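Local structure of homoprotocatechuate 2,3-dioxygenase (Brevibacterium fuscum, 4Z6M) at residues T325-E329 and L330-I334; G107-K110 and G111-D114; I283-N286 and V287-Q291. The protein cleaves the aromatic ring of homoprotocatechuate with molecular oxygen, as an extradiol dioxygenase whose iron(II) is held by two histidines and one carboxylate. The protein carries 1 engineered substitution. One frame throughout, in Å; residues are numbered along the deposited sequence.

Contact 1 of 3, residues T325-E329 and L330-I334; sequences TDDSE and LEVTI
With chi1 at 157°, Ser328 carries OG roughly opposite its own backbone N, over the start of the helix, where it meets the amide of Glu331. At the other end of the turn, Thr333 has OG1 between its backbone N and carbonyl carbon (chi1 65°), and this swings the hydroxyl back onto the carbonyl of Glu329. Ser328 is the N-cap residue, and Glu331 N makes the capping bond to Ser328 OG, 3.1 Å long and almost straight at 169°. Serine suits the place because its short side chain supplies an acceptor to an amide that has no preceding helical turn to pair with. The carbonyl of the same residue begins the regular pattern, Ser328 O taking Val332 N at 2.9 Å, while Val332 CG1 lies 3.4 Å from that oxygen and 4.0 Å from Asp327 CB. Beyond the cap, Glu331 CG comes to 3.5 Å from Ser328 OG. Two donors of Thr333 share Glu329 O. Thr333 OG1 bonds to Glu329 O at 2.7 Å, tilted from the carbonyl plane. Thr333 N makes a weak bond to Glu329 O, 3.2 Å long, so the hydroxyl reinforces the helix where the backbone bond is poor. The carboxylate of Glu329 turns away from the helix to salt bridges with Arg292 and Arg293, which probably balance the charge of this buried acid. Around this short helix, Leu330 packs on helix 302-306 and, with Ile334, on Leu361 of strand 359-361, while Asp327, Glu329 and Val332 touch Tyr189 of strand 188-194.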
loop_
_atom_site.group_PDB
_atom_site.type_symbol
_atom_site.label_atom_id
_atom_site.label_comp_id
_atom_site.label_asym_id
_atom_site.label_seq_id
_atom_site.Cartn_x
_atom_site.Cartn_y
_atom_site.Cartn_z
ATOM N N THR A 325 -23.711 -17.817 -31.377
ATOM C CA THR A 325 -25.117 -18.248 -31.304
ATOM C C THR A 325 -25.561 -18.663 -29.906
ATOM O O THR A 325 -26.765 -18.623 -29.603
ATOM C CB THR A 325 -25.385 -19.389 -32.314
ATOM O OG1 THR A 325 -24.527 -20.505 -32.062
ATOM C CG2 THR A 325 -25.156 -18.897 -33.735
ATOM N N ASP A 326 -24.607 -19.079 -29.074
ATOM C CA ASP A 326 -24.888 -19.313 -27.645
ATOM C C ASP A 326 -25.367 -18.010 -26.991
ATOM O O ASP A 326 -25.143 -16.904 -27.507
ATOM C CB ASP A 326 -23.657 -19.822 -26.903
ATOM C CG ASP A 326 -23.325 -21.269 -27.187
ATOM O OD1 ASP A 326 -24.129 -21.986 -27.825
ATOM O OD2 ASP A 326 -22.224 -21.690 -26.738
ATOM N N ASP A 327 -26.021 -18.131 -25.836
ATOM C CA ASP A 327 -26.537 -16.963 -25.137
ATOM C C ASP A 327 -25.422 -15.938 -24.807
ATOM O O ASP A 327 -24.250 -16.299 -24.593
ATOM C CB ASP A 327 -27.239 -17.370 -23.831
ATOM C CG ASP A 327 -28.571 -18.092 -24.057
ATOM O OD1 ASP A 327 -29.092 -18.122 -25.193
ATOM O OD2 ASP A 327 -29.109 -18.633 -23.076
ATOM N N SER A 328 -25.842 -14.675 -24.771
ATOM C CA SER A 328 -24.966 -13.530 -24.556
ATOM C C SER A 328 -24.891 -13.227 -23.073
ATOM O O SER A 328 -25.912 -13.000 -22.420
ATOM C CB SER A 328 -25.508 -12.313 -25.292
ATOM O OG SER A 328 -25.043 -11.094 -24.740
ATOM N N GLU A 329 -23.678 -13.191 -22.536
ATOM C CA GLU A 329 -23.497 -12.832 -21.126
ATOM C C GLU A 329 -24.103 -11.457 -20.807
ATOM O O GLU A 329 -24.763 -11.291 -19.774
ATOM C CB GLU A 329 -22.021 -12.879 -20.749
ATOM C CG GLU A 329 -21.793 -12.648 -19.252
ATOM C CD GLU A 329 -20.426 -13.055 -18.744
ATOM O OE1 GLU A 329 -19.566 -13.462 -19.545
ATOM O OE2 GLU A 329 -20.210 -12.958 -17.512
ATOM N N LEU A 330 -23.909 -10.474 -21.685
ATOM C CA LEU A 330 -24.534 -9.169 -21.497
ATOM C C LEU A 330 -26.055 -9.339 -21.371
ATOM O O LEU A 330 -26.682 -8.862 -20.421
ATOM C CB LEU A 330 -24.213 -8.260 -22.679
ATOM C CG LEU A 330 -24.805 -6.831 -22.633
ATOM C CD1 LEU A 330 -23.980 -5.887 -23.503
ATOM C CD2 LEU A 330 -26.274 -6.750 -23.041
ATOM N N GLU A 331 -26.657 -10.027 -22.344
ATOM C CA GLU A 331 -28.114 -10.107 -22.366
ATOM C C GLU A 331 -28.686 -10.834 -21.147
ATOM O O GLU A 331 -29.693 -10.396 -20.587
ATOM C CB GLU A 331 -28.630 -10.740 -23.663
ATOM C CG GLU A 331 -28.317 -9.893 -24.900
ATOM C CD GLU A 331 -29.077 -8.562 -24.975
ATOM O OE1 GLU A 331 -29.995 -8.311 -24.154
ATOM O OE2 GLU A 331 -28.761 -7.741 -25.873
ATOM N N VAL A 332 -28.043 -11.914 -20.721
ATOM C CA VAL A 332 -28.614 -12.713 -19.635
ATOM C C VAL A 332 -28.366 -12.111 -18.262
ATOM O O VAL A 332 -29.021 -12.522 -17.295
ATOM C CB VAL A 332 -28.169 -14.189 -19.680
ATOM C CG1 VAL A 332 -28.470 -14.805 -21.035
ATOM C CG2 VAL A 332 -26.704 -14.377 -19.317
ATOM N N THR A 333 -27.464 -11.117 -18.160
ATOM C CA THR A 333 -27.151 -10.495 -16.867
ATOM C C THR A 333 -27.628 -9.060 -16.704
ATOM O O THR A 333 -28.151 -8.713 -15.643
ATOM C CB THR A 333 -25.648 -10.563 -16.556
ATOM O OG1 THR A 333 -24.882 -9.783 -17.511
ATOM C CG2 THR A 333 -25.166 -11.990 -16.532
ATOM N N ILE A 334 -27.408 -8.215 -17.719
ATOM C CA ILE A 334 -27.681 -6.774 -17.572
ATOM C C ILE A 334 -28.586 -6.191 -18.642
ATOM O O ILE A 334 -28.912 -5.014 -18.579
ATOM C CB ILE A 334 -26.387 -5.918 -17.485
ATOM C CG1 ILE A 334 -25.501 -6.086 -18.716
ATOM C CG2 ILE A 334 -25.583 -6.286 -16.252
ATOM C CD1 ILE A 334 -24.278 -5.167 -18.708
#

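Contact 2 of 3, residues G107-K110 and G111-D114; sequences GFVK and GIGD
The flat groups that meet around Gly107, Val109 and Ile112 are peptide units. The CA of Gly107 lies out of the plane of each of two successive carbonyl groups, 3.5 Å from Ile112 O in a CA-H...O contact and 3.1 Å from Gly113 O. Glycine suits this spot: Ile112 O stands where a CB would point, so only a bare CA lets the two arms of the loop close in, and phi 88° with psi 167° is easy for glycine. Further along, Ile112 N donates a weak bond of 3.4 Å to Val109 O. That bond closes a type II beta turn from Val109 to Ile112, in the connection between antiparallel neighbours 101-104 and 115-119 of the N-terminal glyoxalase-like domain. Gly111 fills the third position, where the positive phi needed suits a residue without a side chain. Val109 and Ile112 lie side by side, pointing the same way. With Val109 CG2 between its backbone N and carbonyl carbon and Ile112 CG1 anti to its carbonyl carbon (chi1 -53°), Val109 CG2 comes 3.7 Å from Ile112 CG1. Both branched apolar residues pack onto Tyr20 of strand 15-25 and His62. Lys110 N donates a hydrogen bond to Tyr52 OH, and the Asp114 carboxylate forms a salt bridge with Arg103.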
loop_
_atom_site.group_PDB
_atom_site.type_symbol
_atom_site.label_atom_id
_atom_site.label_comp_id
_atom_site.label_asym_id
_atom_site.label_seq_id
_atom_site.Cartn_x
_atom_site.Cartn_y
_atom_site.Cartn_z
ATOM N N GLY A 107 13.039 -14.832 -37.319
ATOM C CA GLY A 107 11.974 -14.128 -36.638
ATOM C C GLY A 107 11.124 -13.243 -37.519
ATOM O O GLY A 107 11.486 -12.918 -38.657
ATOM N N PHE A 108 10.004 -12.808 -36.966
ATOM C CA PHE A 108 9.088 -11.860 -37.626
ATOM C C PHE A 108 9.238 -10.435 -37.142
ATOM O O PHE A 108 8.786 -9.506 -37.809
ATOM C CB PHE A 108 7.623 -12.268 -37.367
ATOM C CG PHE A 108 7.194 -13.549 -38.052
ATOM C CD1 PHE A 108 7.508 -14.779 -37.501
ATOM C CD2 PHE A 108 6.507 -13.515 -39.266
ATOM C CE1 PHE A 108 7.115 -15.954 -38.101
ATOM C CE2 PHE A 108 6.105 -14.700 -39.868
ATOM C CZ PHE A 108 6.421 -15.918 -39.299
ATOM N N VAL A 109 9.774 -10.277 -35.925
ATOM C CA VAL A 109 9.998 -8.972 -35.316
ATOM C C VAL A 109 11.399 -8.980 -34.720
ATOM O O VAL A 109 11.955 -10.043 -34.434
ATOM C CB VAL A 109 8.942 -8.645 -34.220
ATOM C CG1 VAL A 109 7.533 -8.661 -34.777
ATOM C CG2 VAL A 109 9.041 -9.607 -33.053
ATOM N N LYS A 110 11.963 -7.796 -34.523
ATOM C CA LYS A 110 13.292 -7.675 -33.930
ATOM C C LYS A 110 13.323 -8.316 -32.538
ATOM O O LYS A 110 12.340 -8.249 -31.782
ATOM C CB LYS A 110 13.684 -6.209 -33.840
ATOM C CG LYS A 110 13.999 -5.600 -35.179
ATOM C CD LYS A 110 14.431 -4.149 -35.035
ATOM C CE LYS A 110 14.879 -3.548 -36.363
ATOM N NZ LYS A 110 13.889 -3.749 -37.465
ATOM N N GLY A 111 14.447 -8.952 -32.204
ATOM C CA GLY A 111 14.647 -9.490 -30.863
ATOM C C GLY A 111 14.030 -10.847 -30.633
ATOM O O GLY A 111 14.118 -11.369 -29.526
ATOM N N ILE A 112 13.409 -11.421 -31.678
ATOM C CA ILE A 112 12.984 -12.805 -31.689
ATOM C C ILE A 112 13.699 -13.539 -32.807
ATOM O O ILE A 112 13.839 -13.002 -33.909
ATOM C CB ILE A 112 11.463 -12.918 -31.891
ATOM C CG1 ILE A 112 10.713 -12.055 -30.873
ATOM C CG2 ILE A 112 11.044 -14.381 -31.825
ATOM C CD1 ILE A 112 10.705 -12.623 -29.469
ATOM N N GLY A 113 14.165 -14.743 -32.483
ATOM C CA GLY A 113 14.818 -15.642 -33.418
ATOM C C GLY A 113 13.822 -16.578 -34.091
ATOM O O GLY A 113 12.725 -16.164 -34.447
ATOM N N ASP A 114 14.209 -17.842 -34.247
ATOM C CA ASP A 114 13.413 -18.827 -34.968
ATOM C C ASP A 114 11.991 -18.841 -34.398
ATOM O O ASP A 114 11.790 -19.018 -33.197
ATOM C CB ASP A 114 14.118 -20.184 -34.858
ATOM C CG ASP A 114 13.347 -21.313 -35.492
ATOM O OD1 ASP A 114 12.761 -21.102 -36.567
ATOM O OD2 ASP A 114 13.344 -22.430 -34.900
#

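Contact 3 of 3, residues I283-N286 and V287-Q291; sequences ITWN and VHDNQ
Asn286 holds the chain that follows it with two oxygens. Asn286 OD1 takes His288 N at 2.9 Å, and Asn286 O takes Asp289 N at 3.0 Å; both donors stand above the carbonyl planes. The amide reaches forward because CG is set opposite the backbone N (chi1 -170°), and Asn286 OD1 also lies at the edge of the His288 imidazole, 3.2 Å from His288 CD2. An asparagine suits the corner, being short enough to bend an acceptor onto an amide two residues ahead. Close by, Asp289 brings OD2 to the edge of the Trp285 indole, 3.7 Å from CE3, with ring and carboxylate planes 55° apart. A water joins this acid to the strand end, accepting from Asn286 N and donating to Asp289 OD2 at 2.7 Å. Asp289 OD1 takes Gln291 N at 2.9 Å and forms a salt bridge with Arg236 of the second subunit, which anchors the carboxylate. Farther out, Trp285 NE1 donates a hydrogen bond to Glu179 OE1, and His288 ND1 one to the backbone O of Phe339. At the core is a type I beta turn from Asn286 to Asp289, leaving the end of strand 283-286 and followed by an Asx turn on Asp289.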
loop_
_atom_site.group_PDB
_atom_site.type_symbol
_atom_site.label_atom_id
_atom_site.label_comp_id
_atom_site.label_asym_id
_atom_site.label_seq_id
_atom_site.Cartn_x
_atom_site.Cartn_y
_atom_site.Cartn_z
ATOM N N ILE A 283 -12.582 -23.709 -10.443
ATOM C CA ILE A 283 -13.712 -22.976 -9.882
ATOM C C ILE A 283 -14.678 -22.616 -11.018
ATOM O O ILE A 283 -14.270 -22.010 -11.994
ATOM C CB ILE A 283 -13.250 -21.679 -9.191
ATOM C CG1 ILE A 283 -12.167 -21.955 -8.123
ATOM C CG2 ILE A 283 -14.446 -20.977 -8.566
ATOM C CD1 ILE A 283 -11.469 -20.725 -7.568
ATOM N N THR A 284 -15.949 -22.967 -10.876
ATOM C CA THR A 284 -16.991 -22.588 -11.824
ATOM C C THR A 284 -17.962 -21.624 -11.158
ATOM O O THR A 284 -18.480 -21.899 -10.069
ATOM C CB THR A 284 -17.777 -23.805 -12.302
ATOM O OG1 THR A 284 -16.894 -24.712 -12.994
ATOM C CG2 THR A 284 -18.908 -23.393 -13.257
ATOM N N TRP A 285 -18.165 -20.474 -11.782
ATOM C CA TRP A 285 -19.128 -19.475 -11.321
ATOM C C TRP A 285 -20.376 -19.516 -12.174
ATOM O O TRP A 285 -20.293 -19.769 -13.382
ATOM C CB TRP A 285 -18.536 -18.086 -11.444
ATOM C CG TRP A 285 -17.289 -17.849 -10.645
ATOM C CD1 TRP A 285 -16.047 -18.361 -10.892
ATOM C CD2 TRP A 285 -17.158 -17.058 -9.448
ATOM N NE1 TRP A 285 -15.136 -17.911 -9.953
ATOM C CE2 TRP A 285 -15.795 -17.119 -9.052
ATOM C CE3 TRP A 285 -18.045 -16.281 -8.692
ATOM C CZ2 TRP A 285 -15.312 -16.444 -7.943
ATOM C CZ3 TRP A 285 -17.544 -15.610 -7.570
ATOM C CH2 TRP A 285 -16.194 -15.692 -7.236
ATOM N N ASN A 286 -21.518 -19.199 -11.572
ATOM C CA ASN A 286 -22.742 -19.026 -12.349
ATOM C C ASN A 286 -22.742 -17.658 -13.002
ATOM O O ASN A 286 -22.385 -16.661 -12.363
ATOM C CB ASN A 286 -23.961 -19.157 -11.451
ATOM C CG ASN A 286 -25.241 -19.218 -12.242
ATOM O OD1 ASN A 286 -25.886 -18.191 -12.468
ATOM N ND2 ASN A 286 -25.633 -20.419 -12.649
ATOM N N VAL A 287 -23.186 -17.587 -14.251
ATOM C CA VAL A 287 -23.189 -16.324 -14.983
ATOM C C VAL A 287 -24.030 -15.235 -14.320
ATOM O O VAL A 287 -23.812 -14.056 -14.557
ATOM C CB VAL A 287 -23.648 -16.560 -16.457
ATOM C CG1 VAL A 287 -25.147 -16.832 -16.537
ATOM C CG2 VAL A 287 -23.211 -15.434 -17.376
ATOM N N HIS A 288 -25.039 -15.634 -13.535
ATOM C CA HIS A 288 -25.918 -14.672 -12.888
ATOM C C HIS A 288 -25.407 -14.208 -11.532
ATOM O O HIS A 288 -26.031 -13.351 -10.911
ATOM C CB HIS A 288 -27.330 -15.220 -12.742
ATOM C CG HIS A 288 -27.922 -15.668 -14.035
ATOM N ND1 HIS A 288 -28.519 -14.809 -14.929
ATOM C CD2 HIS A 288 -27.976 -16.902 -14.594
ATOM C CE1 HIS A 288 -28.919 -15.499 -15.985
ATOM N NE2 HIS A 288 -28.594 -16.764 -15.816
ATOM N N ASP A 289 -24.254 -14.707 -11.092
ATOM C CA ASP A 289 -23.666 -14.294 -9.804
ATOM C C ASP A 289 -22.996 -12.930 -9.987
ATOM O O ASP A 289 -22.004 -12.811 -10.718
ATOM C CB ASP A 289 -22.646 -15.361 -9.396
ATOM C CG ASP A 289 -21.991 -15.099 -8.046
ATOM O OD1 ASP A 289 -21.967 -13.935 -7.605
ATOM O OD2 ASP A 289 -21.479 -16.075 -7.469
ATOM N N ASN A 290 -23.573 -11.900 -9.384
ATOM C CA ASN A 290 -23.099 -10.547 -9.561
ATOM C C ASN A 290 -21.778 -10.260 -8.873
ATOM O O ASN A 290 -21.304 -9.150 -8.993
ATOM C CB ASN A 290 -24.149 -9.547 -9.069
ATOM C CG ASN A 290 -23.862 -8.131 -9.522
ATOM O OD1 ASN A 290 -23.705 -7.858 -10.718
ATOM N ND2 ASN A 290 -23.793 -7.211 -8.563
ATOM N N GLN A 291 -21.162 -11.241 -8.217
ATOM C CA GLN A 291 -19.794 -11.093 -7.713
ATOM C C GLN A 291 -18.731 -11.802 -8.554
ATOM O O GLN A 291 -17.556 -11.798 -8.183
ATOM C CB GLN A 291 -19.690 -11.521 -6.237
ATOM C CG GLN A 291 -20.571 -10.703 -5.310
ATOM C CD GLN A 291 -20.390 -10.921 -3.802
ATOM O OE1 GLN A 291 -21.129 -10.347 -3.010
ATOM N NE2 GLN A 291 -19.471 -11.769 -3.406
HETATM O O HOH W 1 -21.326 -18.496 -8.759
#

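From the N terminus, contact 2 comes first, closing the loop between strands 101-104 and 115-119 in the N-terminal glyoxalase-like half. Contact 3 follows at the end of strand 283-286, an edge strand, within this chain, of the second large sheet, and turns the chain toward helix 302-306. Contact 1 then starts helix 329-333. The three lie in series, and none nests in or crosses another. Contacts 1 and 3 touch: Thr333 CG2 lies 3.2 Å from Val287 O, and Glu329 CG 3.6 Å from Val287 CG2, joining helix 329-333 to the turn that follows the edge strand. Contact 2 is remote, its centre about 40 Å from that of contact 1, on the opposite side of the chain's centre.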